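Local coordinates for prephenate dehydrogenase (Aquifex aeolicus, PDB 2G5C), which probably catalyses the NAD+-dependent oxidative decarboxylation of prephenate to 4-hydroxyphenylpyruvate, a step on the way to L-tyrosine, at residues S15-L20 against G27-Y32; E37-A42 against G46-G51; P63-L68 against L154-R159. One frame throughout, in Å; residues are numbered along the deposited sequence.

Contact 1: residues S15-L20 against G27-Y32. With NAD (nicotinamide-adenine-dinucleotide), chain E.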
loop_
_atom_site.group_PDB
_atom_site.type_symbol
_atom_site.label_atom_id
_atom_site.label_comp_id
_atom_site.label_asym_id
_atom_site.label_seq_id
_atom_site.Cartn_x
_atom_site.Cartn_y
_atom_site.Cartn_z
ATOM N N SER A 15 23.459 7.142 -9.020
ATOM C CA SER A 15 23.305 7.704 -7.677
ATOM C C SER A 15 24.538 7.451 -6.819
ATOM O O SER A 15 24.968 8.326 -6.065
ATOM C CB SER A 15 22.067 7.123 -6.980
ATOM O OG SER A 15 20.872 7.527 -7.631
ATOM N N PHE A 16 25.100 6.250 -6.922
ATOM C CA PHE A 16 26.294 5.917 -6.154
ATOM C C PHE A 16 27.431 6.831 -6.585
ATOM O O PHE A 16 28.175 7.348 -5.753
ATOM C CB PHE A 16 26.708 4.465 -6.391
ATOM C CG PHE A 16 27.962 4.069 -5.659
ATOM C CD1 PHE A 16 27.958 3.915 -4.275
ATOM C CD2 PHE A 16 29.150 3.866 -6.353
ATOM C CE1 PHE A 16 29.120 3.561 -3.588
ATOM C CE2 PHE A 16 30.319 3.513 -5.679
ATOM C CZ PHE A 16 30.304 3.359 -4.294
ATOM N N ALA A 17 27.555 7.025 -7.893
ATOM C CA ALA A 17 28.598 7.874 -8.458
ATOM C C ALA A 17 28.505 9.305 -7.934
ATOM O O ALA A 17 29.501 9.892 -7.509
ATOM C CB ALA A 17 28.500 7.869 -9.984
ATOM N N LYS A 18 27.301 9.864 -7.965
ATOM C CA LYS A 18 27.094 11.224 -7.495
ATOM C C LYS A 18 27.293 11.295 -5.991
ATOM O O LYS A 18 27.865 12.254 -5.476
ATOM C CB LYS A 18 25.688 11.696 -7.868
ATOM C CG LYS A 18 25.406 11.640 -9.364
ATOM C CD LYS A 18 24.015 12.150 -9.701
ATOM C CE LYS A 18 23.878 13.636 -9.407
ATOM N NZ LYS A 18 22.529 14.147 -9.777
ATOM N N SER A 19 26.821 10.275 -5.284
ATOM C CA SER A 19 26.966 10.247 -3.838
ATOM C C SER A 19 28.445 10.186 -3.498
ATOM O O SER A 19 28.875 10.684 -2.459
ATOM C CB SER A 19 26.246 9.032 -3.248
ATOM O OG SER A 19 24.846 9.115 -3.454
ATOM N N LEU A 20 29.220 9.582 -4.392
ATOM C CA LEU A 20 30.657 9.449 -4.200
ATOM C C LEU A 20 31.353 10.805 -4.220
ATOM O O LEU A 20 32.138 11.117 -3.326
ATOM C CB LEU A 20 31.256 8.549 -5.285
ATOM C CG LEU A 20 32.099 7.371 -4.786
ATOM C CD1 LEU A 20 33.242 7.872 -3.924
ATOM C CD2 LEU A 20 31.225 6.432 -3.984
ATOM N N GLY A 27 39.019 10.973 -6.886
ATOM C CA GLY A 27 39.567 10.046 -7.863
ATOM C C GLY A 27 38.780 9.994 -9.157
ATOM O O GLY A 27 37.950 10.861 -9.423
ATOM N N LYS A 28 39.040 8.974 -9.968
ATOM C CA LYS A 28 38.351 8.815 -11.245
ATOM C C LYS A 28 37.157 7.879 -11.147
ATOM O O LYS A 28 37.209 6.854 -10.466
ATOM C CB LYS A 28 39.318 8.289 -12.311
ATOM C CG LYS A 28 40.189 9.363 -12.951
ATOM C CD LYS A 28 39.359 10.252 -13.866
ATOM C CE LYS A 28 40.151 11.455 -14.356
ATOM N NZ LYS A 28 40.556 12.340 -13.226
ATOM N N ILE A 29 36.076 8.247 -11.828
ATOM C CA ILE A 29 34.865 7.441 -11.841
ATOM C C ILE A 29 34.563 7.084 -13.285
ATOM O O ILE A 29 34.301 7.951 -14.112
ATOM C CB ILE A 29 33.673 8.202 -11.237
ATOM C CG1 ILE A 29 33.971 8.544 -9.774
ATOM C CG2 ILE A 29 32.422 7.352 -11.322
ATOM C CD1 ILE A 29 32.901 9.366 -9.095
ATOM N N TYR A 30 34.612 5.794 -13.578
ATOM C CA TYR A 30 34.374 5.299 -14.923
ATOM C C TYR A 30 33.062 4.540 -14.994
ATOM O O TYR A 30 32.487 4.173 -13.965
ATOM C CB TYR A 30 35.521 4.372 -15.336
ATOM C CG TYR A 30 36.865 5.051 -15.400
ATOM C CD1 TYR A 30 37.169 5.937 -16.430
ATOM C CD2 TYR A 30 37.835 4.812 -14.427
ATOM C CE1 TYR A 30 38.406 6.569 -16.494
ATOM C CE2 TYR A 30 39.077 5.438 -14.480
ATOM C CZ TYR A 30 39.357 6.317 -15.517
ATOM O OH TYR A 30 40.587 6.943 -15.580
ATOM N N GLY A 31 32.600 4.294 -16.213
ATOM C CA GLY A 31 31.358 3.575 -16.381
ATOM C C GLY A 31 31.359 2.605 -17.542
ATOM O O GLY A 31 32.048 2.804 -18.542
ATOM N N TYR A 32 30.595 1.530 -17.381
ATOM C CA TYR A 32 30.434 0.509 -18.407
ATOM C C TYR A 32 28.945 0.239 -18.497
ATOM O O TYR A 32 28.294 -0.048 -17.491
ATOM C CB TYR A 32 31.155 -0.791 -18.041
ATOM C CG TYR A 32 30.707 -1.958 -18.897
ATOM C CD1 TYR A 32 30.869 -1.935 -20.283
ATOM C CD2 TYR A 32 30.062 -3.057 -18.331
ATOM C CE1 TYR A 32 30.391 -2.974 -21.084
ATOM C CE2 TYR A 32 29.578 -4.101 -19.123
ATOM C CZ TYR A 32 29.744 -4.051 -20.496
ATOM O OH TYR A 32 29.241 -5.061 -21.283
HETATM P PA NAD E . 18.235 1.254 -14.423
HETATM O O1A NAD E . 18.067 2.676 -14.084
HETATM O O2A NAD E . 17.297 0.701 -15.474
HETATM O O5B NAD E . 19.760 1.071 -14.845
HETATM C C5B NAD E . 20.229 -0.186 -15.239
HETATM C C4B NAD E . 21.388 0.000 -16.201
HETATM O O4B NAD E . 21.763 -1.301 -16.569
HETATM C C3B NAD E . 20.984 0.709 -17.514
HETATM O O3B NAD E . 21.716 1.909 -17.726
HETATM C C2B NAD E . 21.212 -0.372 -18.573
HETATM O O2B NAD E . 21.577 0.085 -19.859
HETATM C C1B NAD E . 22.265 -1.194 -17.868
HETATM N N9A NAD E . 22.542 -2.564 -18.334
HETATM C C8A NAD E . 21.665 -3.550 -18.722
HETATM N N7A NAD E . 22.370 -4.641 -19.066
HETATM C C5A NAD E . 23.686 -4.375 -18.905
HETATM C C6A NAD E . 24.868 -5.107 -19.096
HETATM N N6A NAD E . 24.833 -6.355 -19.529
HETATM N N1A NAD E . 26.101 -4.511 -18.826
HETATM C C2A NAD E . 26.169 -3.195 -18.369
HETATM N N3A NAD E . 25.006 -2.463 -18.176
HETATM C C4A NAD E . 23.796 -3.057 -18.443
HETATM O O3 NAD E . 18.108 0.303 -13.098
HETATM P PN NAD E . 18.397 0.750 -11.582
HETATM O O1N NAD E . 19.497 1.733 -11.586
HETATM O O2N NAD E . 17.108 1.204 -10.991
HETATM O O5D NAD E . 18.834 -0.570 -10.762
HETATM C C5D NAD E . 20.025 -1.270 -11.069
HETATM C C4D NAD E . 20.307 -2.426 -10.083
HETATM O O4D NAD E . 20.096 -1.987 -8.751
HETATM C C3D NAD E . 19.503 -3.725 -10.231
HETATM O O3D NAD E . 20.415 -4.826 -10.227
HETATM C C2D NAD E . 18.566 -3.777 -9.035
HETATM O O2D NAD E . 18.328 -5.103 -8.570
HETATM C C1D NAD E . 19.271 -2.875 -8.024
HETATM N N1N NAD E . 18.397 -2.064 -7.121
HETATM C C2N NAD E . 17.414 -1.261 -7.697
HETATM C C3N NAD E . 16.578 -0.489 -6.882
HETATM C C7N NAD E . 15.526 0.371 -7.520
HETATM O O7N NAD E . 14.726 1.113 -6.695
HETATM N N7N NAD E . 15.337 0.447 -8.825
HETATM C C4N NAD E . 16.751 -0.541 -5.471
HETATM C C5N NAD E . 17.751 -1.358 -4.897
HETATM C C6N NAD E . 18.574 -2.122 -5.742
#

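Contact 2: residues E37-A42 against G46-G51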
loop_
_atom_site.group_PDB
_atom_site.type_symbol
_atom_site.label_atom_id
_atom_site.label_comp_id
_atom_site.label_asym_id
_atom_site.label_seq_id
_atom_site.Cartn_x
_atom_site.Cartn_y
_atom_site.Cartn_z
ATOM N N GLU A 37 23.809 5.822 -24.924
ATOM C CA GLU A 37 23.188 6.985 -24.303
ATOM C C GLU A 37 23.460 7.116 -22.808
ATOM O O GLU A 37 23.599 8.229 -22.293
ATOM C CB GLU A 37 21.676 6.951 -24.538
ATOM C CG GLU A 37 21.215 7.721 -25.759
ATOM C CD GLU A 37 21.427 9.218 -25.609
ATOM O OE1 GLU A 37 21.010 9.774 -24.570
ATOM O OE2 GLU A 37 22.003 9.835 -26.530
ATOM N N SER A 38 23.520 5.987 -22.109
ATOM C CA SER A 38 23.777 5.998 -20.672
ATOM C C SER A 38 25.136 6.633 -20.401
ATOM O O SER A 38 25.280 7.486 -19.519
ATOM C CB SER A 38 23.755 4.572 -20.117
ATOM O OG SER A 38 22.522 3.929 -20.396
ATOM N N ILE A 39 26.132 6.211 -21.174
ATOM C CA ILE A 39 27.490 6.730 -21.033
ATOM C C ILE A 39 27.554 8.222 -21.374
ATOM O O ILE A 39 27.979 9.040 -20.554
ATOM C CB ILE A 39 28.463 5.970 -21.963
ATOM C CG1 ILE A 39 28.364 4.462 -21.707
ATOM C CG2 ILE A 39 29.888 6.477 -21.757
ATOM C CD1 ILE A 39 28.666 4.042 -20.279
ATOM N N SER A 40 27.125 8.565 -22.585
ATOM C CA SER A 40 27.140 9.946 -23.057
ATOM C C SER A 40 26.499 10.925 -22.075
ATOM O O SER A 40 27.109 11.928 -21.698
ATOM C CB SER A 40 26.428 10.040 -24.407
ATOM O OG SER A 40 25.093 9.577 -24.307
ATOM N N LYS A 41 25.271 10.635 -21.663
ATOM C CA LYS A 41 24.570 11.499 -20.725
ATOM C C LYS A 41 25.292 11.578 -19.388
ATOM O O LYS A 41 25.437 12.660 -18.816
ATOM C CB LYS A 41 23.141 10.999 -20.504
ATOM C CG LYS A 41 22.199 11.277 -21.658
ATOM C CD LYS A 41 20.750 11.144 -21.213
ATOM C CE LYS A 41 19.796 11.727 -22.244
ATOM N NZ LYS A 41 18.389 11.738 -21.749
ATOM N N ALA A 42 25.748 10.432 -18.893
ATOM C CA ALA A 42 26.445 10.381 -17.612
ATOM C C ALA A 42 27.693 11.252 -17.641
ATOM O O ALA A 42 28.048 11.877 -16.640
ATOM C CB ALA A 42 26.815 8.944 -17.273
ATOM N N GLY A 46 28.309 14.957 -15.708
ATOM C CA GLY A 46 29.405 14.947 -14.759
ATOM C C GLY A 46 29.235 13.827 -13.751
ATOM O O GLY A 46 29.747 13.903 -12.634
ATOM N N ILE A 47 28.499 12.792 -14.143
ATOM C CA ILE A 47 28.265 11.643 -13.275
ATOM C C ILE A 47 29.546 10.818 -13.230
ATOM O O ILE A 47 30.041 10.476 -12.155
ATOM C CB ILE A 47 27.131 10.750 -13.814
ATOM C CG1 ILE A 47 25.885 11.593 -14.101
ATOM C CG2 ILE A 47 26.809 9.660 -12.801
ATOM C CD1 ILE A 47 25.275 12.224 -12.877
ATOM N N ILE A 48 30.067 10.504 -14.415
ATOM C CA ILE A 48 31.299 9.739 -14.561
ATOM C C ILE A 48 32.278 10.562 -15.395
ATOM O O ILE A 48 31.871 11.468 -16.127
ATOM C CB ILE A 48 31.050 8.387 -15.276
ATOM C CG1 ILE A 48 30.517 8.636 -16.689
ATOM C CG2 ILE A 48 30.049 7.552 -14.477
ATOM C CD1 ILE A 48 30.433 7.395 -17.546
ATOM N N ASP A 49 33.565 10.250 -15.282
ATOM C CA ASP A 49 34.595 10.964 -16.027
ATOM C C ASP A 49 34.639 10.489 -17.479
ATOM O O ASP A 49 34.839 11.279 -18.400
ATOM C CB ASP A 49 35.959 10.749 -15.367
ATOM C CG ASP A 49 36.060 11.412 -14.004
ATOM O OD1 ASP A 49 36.072 12.660 -13.948
ATOM O OD2 ASP A 49 36.124 10.688 -12.988
ATOM N N GLU A 50 34.446 9.190 -17.668
ATOM C CA GLU A 50 34.466 8.581 -18.990
ATOM C C GLU A 50 33.833 7.204 -18.892
ATOM O O GLU A 50 33.783 6.609 -17.815
ATOM C CB GLU A 50 35.907 8.442 -19.501
ATOM C CG GLU A 50 36.019 7.670 -20.817
ATOM C CD GLU A 50 37.454 7.383 -21.233
ATOM O OE1 GLU A 50 37.640 6.717 -22.275
ATOM O OE2 GLU A 50 38.392 7.817 -20.527
ATOM N N GLY A 51 33.348 6.697 -20.016
ATOM C CA GLY A 51 32.730 5.388 -20.009
ATOM C C GLY A 51 32.910 4.677 -21.329
ATOM O O GLY A 51 33.407 5.257 -22.293
#

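Contact 3: residues P63-L68 against L154-R159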
loop_
_atom_site.group_PDB
_atom_site.type_symbol
_atom_site.label_atom_id
_atom_site.label_comp_id
_atom_site.label_asym_id
_atom_site.label_seq_id
_atom_site.Cartn_x
_atom_site.Cartn_y
_atom_site.Cartn_z
ATOM N N PRO A 63 40.267 -0.451 -13.234
ATOM C CA PRO A 63 39.515 -0.200 -12.000
ATOM C C PRO A 63 39.912 -1.100 -10.840
ATOM O O PRO A 63 40.185 -2.286 -11.027
ATOM C CB PRO A 63 38.071 -0.417 -12.435
ATOM C CG PRO A 63 38.200 -1.499 -13.462
ATOM C CD PRO A 63 39.408 -1.070 -14.263
ATOM N N ASP A 64 39.957 -0.526 -9.641
ATOM C CA ASP A 64 40.299 -1.297 -8.452
ATOM C C ASP A 64 39.104 -1.392 -7.504
ATOM O O ASP A 64 39.161 -2.063 -6.473
ATOM C CB ASP A 64 41.509 -0.683 -7.744
ATOM C CG ASP A 64 41.397 0.816 -7.571
ATOM O OD1 ASP A 64 42.397 1.428 -7.138
ATOM O OD2 ASP A 64 40.323 1.382 -7.863
ATOM N N PHE A 65 38.018 -0.719 -7.872
ATOM C CA PHE A 65 36.789 -0.728 -7.083
ATOM C C PHE A 65 35.627 -0.772 -8.075
ATOM O O PHE A 65 35.424 0.165 -8.834
ATOM C CB PHE A 65 36.696 0.538 -6.227
ATOM C CG PHE A 65 35.624 0.479 -5.179
ATOM C CD1 PHE A 65 35.858 -0.153 -3.963
ATOM C CD2 PHE A 65 34.367 1.027 -5.421
ATOM C CE1 PHE A 65 34.854 -0.242 -3.000
ATOM C CE2 PHE A 65 33.354 0.941 -4.465
ATOM C CZ PHE A 65 33.598 0.307 -3.253
ATOM N N VAL A 66 34.871 -1.862 -8.068
ATOM C CA VAL A 66 33.761 -2.013 -8.996
ATOM C C VAL A 66 32.401 -2.156 -8.310
ATOM O O VAL A 66 32.246 -2.934 -7.371
ATOM C CB VAL A 66 33.997 -3.233 -9.914
ATOM C CG1 VAL A 66 32.884 -3.346 -10.942
ATOM C CG2 VAL A 66 35.352 -3.098 -10.605
HETATM N N MSE A 67 31.420 -1.398 -8.792
HETATM C CA MSE A 67 30.067 -1.443 -8.237
HETATM C C MSE A 67 29.079 -1.930 -9.290
HETATM O O MSE A 67 28.684 -1.176 -10.177
HETATM C CB MSE A 67 29.640 -0.056 -7.743
HETATM C CG MSE A 67 28.198 0.010 -7.210
HETATM SE SE MSE A 67 27.944 -0.980 -5.565
HETATM C CE MSE A 67 28.849 0.236 -4.372
ATOM N N LEU A 68 28.695 -3.199 -9.190
ATOM C CA LEU A 68 27.745 -3.785 -10.121
ATOM C C LEU A 68 26.380 -3.145 -9.865
ATOM O O LEU A 68 25.776 -3.325 -8.799
ATOM C CB LEU A 68 27.688 -5.302 -9.922
ATOM C CG LEU A 68 29.031 -6.010 -10.149
ATOM C CD1 LEU A 68 28.881 -7.490 -9.859
ATOM C CD2 LEU A 68 29.499 -5.796 -11.580
ATOM N N LEU A 154 35.759 -6.290 3.083
ATOM C CA LEU A 154 34.460 -6.061 3.718
ATOM C C LEU A 154 34.473 -4.705 4.411
ATOM O O LEU A 154 33.572 -3.885 4.222
ATOM C CB LEU A 154 34.159 -7.145 4.754
ATOM C CG LEU A 154 32.847 -6.951 5.527
ATOM C CD1 LEU A 154 31.664 -7.074 4.567
ATOM C CD2 LEU A 154 32.733 -7.979 6.642
ATOM N N LYS A 155 35.507 -4.479 5.217
ATOM C CA LYS A 155 35.656 -3.231 5.949
ATOM C C LYS A 155 35.712 -2.059 4.984
ATOM O O LYS A 155 35.139 -1.003 5.244
ATOM C CB LYS A 155 36.929 -3.261 6.804
ATOM C CG LYS A 155 36.915 -4.297 7.918
ATOM C CD LYS A 155 38.146 -4.172 8.805
ATOM C CE LYS A 155 38.172 -5.248 9.884
ATOM N NZ LYS A 155 36.979 -5.188 10.775
ATOM N N LEU A 156 36.412 -2.246 3.871
ATOM C CA LEU A 156 36.527 -1.202 2.863
ATOM C C LEU A 156 35.134 -0.807 2.369
ATOM O O LEU A 156 34.701 0.332 2.546
ATOM C CB LEU A 156 37.373 -1.699 1.688
ATOM C CG LEU A 156 37.451 -0.797 0.452
ATOM C CD1 LEU A 156 38.110 0.522 0.808
ATOM C CD2 LEU A 156 38.233 -1.509 -0.643
ATOM N N VAL A 157 34.440 -1.764 1.761
ATOM C CA VAL A 157 33.101 -1.541 1.230
ATOM C C VAL A 157 32.164 -0.947 2.278
ATOM O O VAL A 157 31.332 -0.100 1.961
ATOM C CB VAL A 157 32.503 -2.859 0.685
ATOM C CG1 VAL A 157 31.077 -2.638 0.216
ATOM C CG2 VAL A 157 33.357 -3.372 -0.467
ATOM N N LYS A 158 32.304 -1.392 3.526
ATOM C CA LYS A 158 31.474 -0.886 4.614
ATOM C C LYS A 158 31.713 0.604 4.820
ATOM O O LYS A 158 30.771 1.395 4.850
ATOM C CB LYS A 158 31.777 -1.626 5.920
ATOM C CG LYS A 158 31.045 -1.048 7.126
ATOM C CD LYS A 158 31.342 -1.818 8.405
ATOM C CE LYS A 158 30.639 -1.186 9.600
ATOM N NZ LYS A 158 30.952 -1.892 10.874
ATOM N N ARG A 159 32.978 0.985 4.962
ATOM C CA ARG A 159 33.324 2.387 5.168
ATOM C C ARG A 159 32.837 3.279 4.033
ATOM O O ARG A 159 32.404 4.405 4.269
ATOM C CB ARG A 159 34.840 2.550 5.322
ATOM C CG ARG A 159 35.417 1.924 6.583
ATOM C CD ARG A 159 36.861 2.378 6.802
ATOM N NE ARG A 159 37.477 1.761 7.974
ATOM C CZ ARG A 159 37.755 0.464 8.080
ATOM N NH1 ARG A 159 37.469 -0.358 7.079
ATOM N NH2 ARG A 159 38.320 -0.011 9.184
#

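Contact 1: residues S15-L20 against G27-Y32
Ile-29 reaches from its strand to the flank of a helix turn, where Ala-17 and Leu-20 receive it. This is the first beta-alpha-beta unit of the Rossmann-type nucleotide-binding domain, strand 3-7, helix 11-22 and strand 28-32, and the contact joins its helix to its second strand. The two branches of the isoleucine share the work. CG2 of Ile-29 meets the methyl CB of Ala-17 at 4.2 Å. The longer branch places CD1 of Ile-29 3.8 Å from the carbonyl O of Ala-17 and 4.2 Å from CB of Leu-20. With CG1 anti to the carbonyl carbon (chi1 -62°) and CD1 stretched out beyond it, the side chain can touch both residues, which lie three apart on one helix face.

One shell out, CD2 of Leu-20 sits over a face of the Phe-16 ring, offset toward its rim. Phe-16 lies on Ile-6 of strand 3-7, which seats the helix on the sheet, and is edge-to-face with Trp-161 of helix 151-163. At the far end of the strand, Tyr-32 meets the cofactor: its CE2 is 3.5 Å from N1A of NAD, the ring lying obliquely to that atom. Without the ring, as with an alanine here, the N1A and C2A side of the adenine would probably lose this packing partner. The rest of the cofactor is gripped elsewhere, by the backbone N atoms of Phe-11 and Met-12 among others. Ser-15 OG is hydrogen-bonded to Phe-11 O in the first turn of the helix and to the distant Leu-132 N. The Ser-15 carbonyl is used twice: Ser-19 N at 2.8 Å and Ser-19 OG at 2.7 Å reach Ser-15 O from opposite faces of its plane.

Contact 2: residues E37-A42 against G46-G51
Ala-42 meets Ile-47 and Ile-48 with both its carbonyl and its methyl, where helix 36-44 ends in a Schellman motif and the chain runs on to strand 50-52, the last step of a Rossmann beta-alpha-beta unit. Two backbone bonds converge on that carbonyl. Ile-47 N donates to Ala-42 O at 2.7 Å, nearly in line with the C=O bond, while the bond from Ile-48 N to the same oxygen is weak at 3.3 Å. Gly-46, with its positive phi of 69°, turns the chain so that these amides face back into the last helical turn.

Apolar packing follows the same path. CB of Ala-42 rests against Ile-48 CG1 at 3.8 Å and Ile-47 CB at 3.9 Å. Ile-48 holds CG1 between its backbone N and carbonyl carbon (chi1 62°), which brings that branch over the alanine. Beyond, Ile-47 leans on Ala-17 and Lys-18 of helix 11-22, and Ile-48 on Ile-29.

On the cofactor side of the helix, Ser-38 OG makes a weak hydrogen bond to NAD O3B. Packing is also close at Gly-51: Ile-39 CG2 lies 3.5 Å from Gly-51 CA, and a beta carbon there would collide with that methyl.

Contact 3: residues P63-L68 against L154-R159
Phe-65 gives up the most surface here, its ring pointing out from the strand at two neighbouring residues of a helix, Leu-156 and Val-157. CG stands anti to the backbone N (chi1 -168°), which carries the ring away from the strand and across much of the 9.1 Å between CA of Phe-65 and CA of Val-157. Leu-156 comes in at the ring's edge, near its plane, with its CD2 4.3 Å from CD1 of Phe-65. Val-157 meets the adjoining ring atom at an oblique angle, CG2 lying 4.3 Å from CE1 of Phe-65. The contact is light and wholly apolar.

In the Rossmann-type domain it packs helix 151-163 against the central sheet, where strand 65-68 sits between strands 3-7 and 91-94. Both helix residues also touch strand 91-94, Leu-156 on Thr-91 and Val-157 on Thr-93. Leu-154 and Lys-158 lean instead on strand 167-170 at the sheet's margin, so this one helix spans several strands. Just before the strand, Asp-64 OD2 accepts a hydrogen bond from Asn-3 N. Within the helix, Lys-158 N donates to Leu-154 O at 2.9 Å, the regular bond of the turn that bears Leu-156 and Val-157.

In the fold
From the N terminus the three contacts come in series, none nested in or crossing another. Contact 1 closes the short loop from helix 11-22 to strand 28-32; contact 2 closes the still shorter one from helix 36-44 to strand 50-52. Contact 3 spans 85 residues, bringing helix 151-163 back to strand 65-68 after much of the domain has been built. The sheet unites them: strands 28-32 and 50-52 are neighbours, with Ile-29 O and Asp-49 N a probable hydrogen-bonded pair 2.7 Å apart. Contacts 1 and 3 meet through Phe-16, which packs on Phe-65 and Met-67. Contacts 2 and 3 do not touch, their nearest atoms being about 10 Å apart.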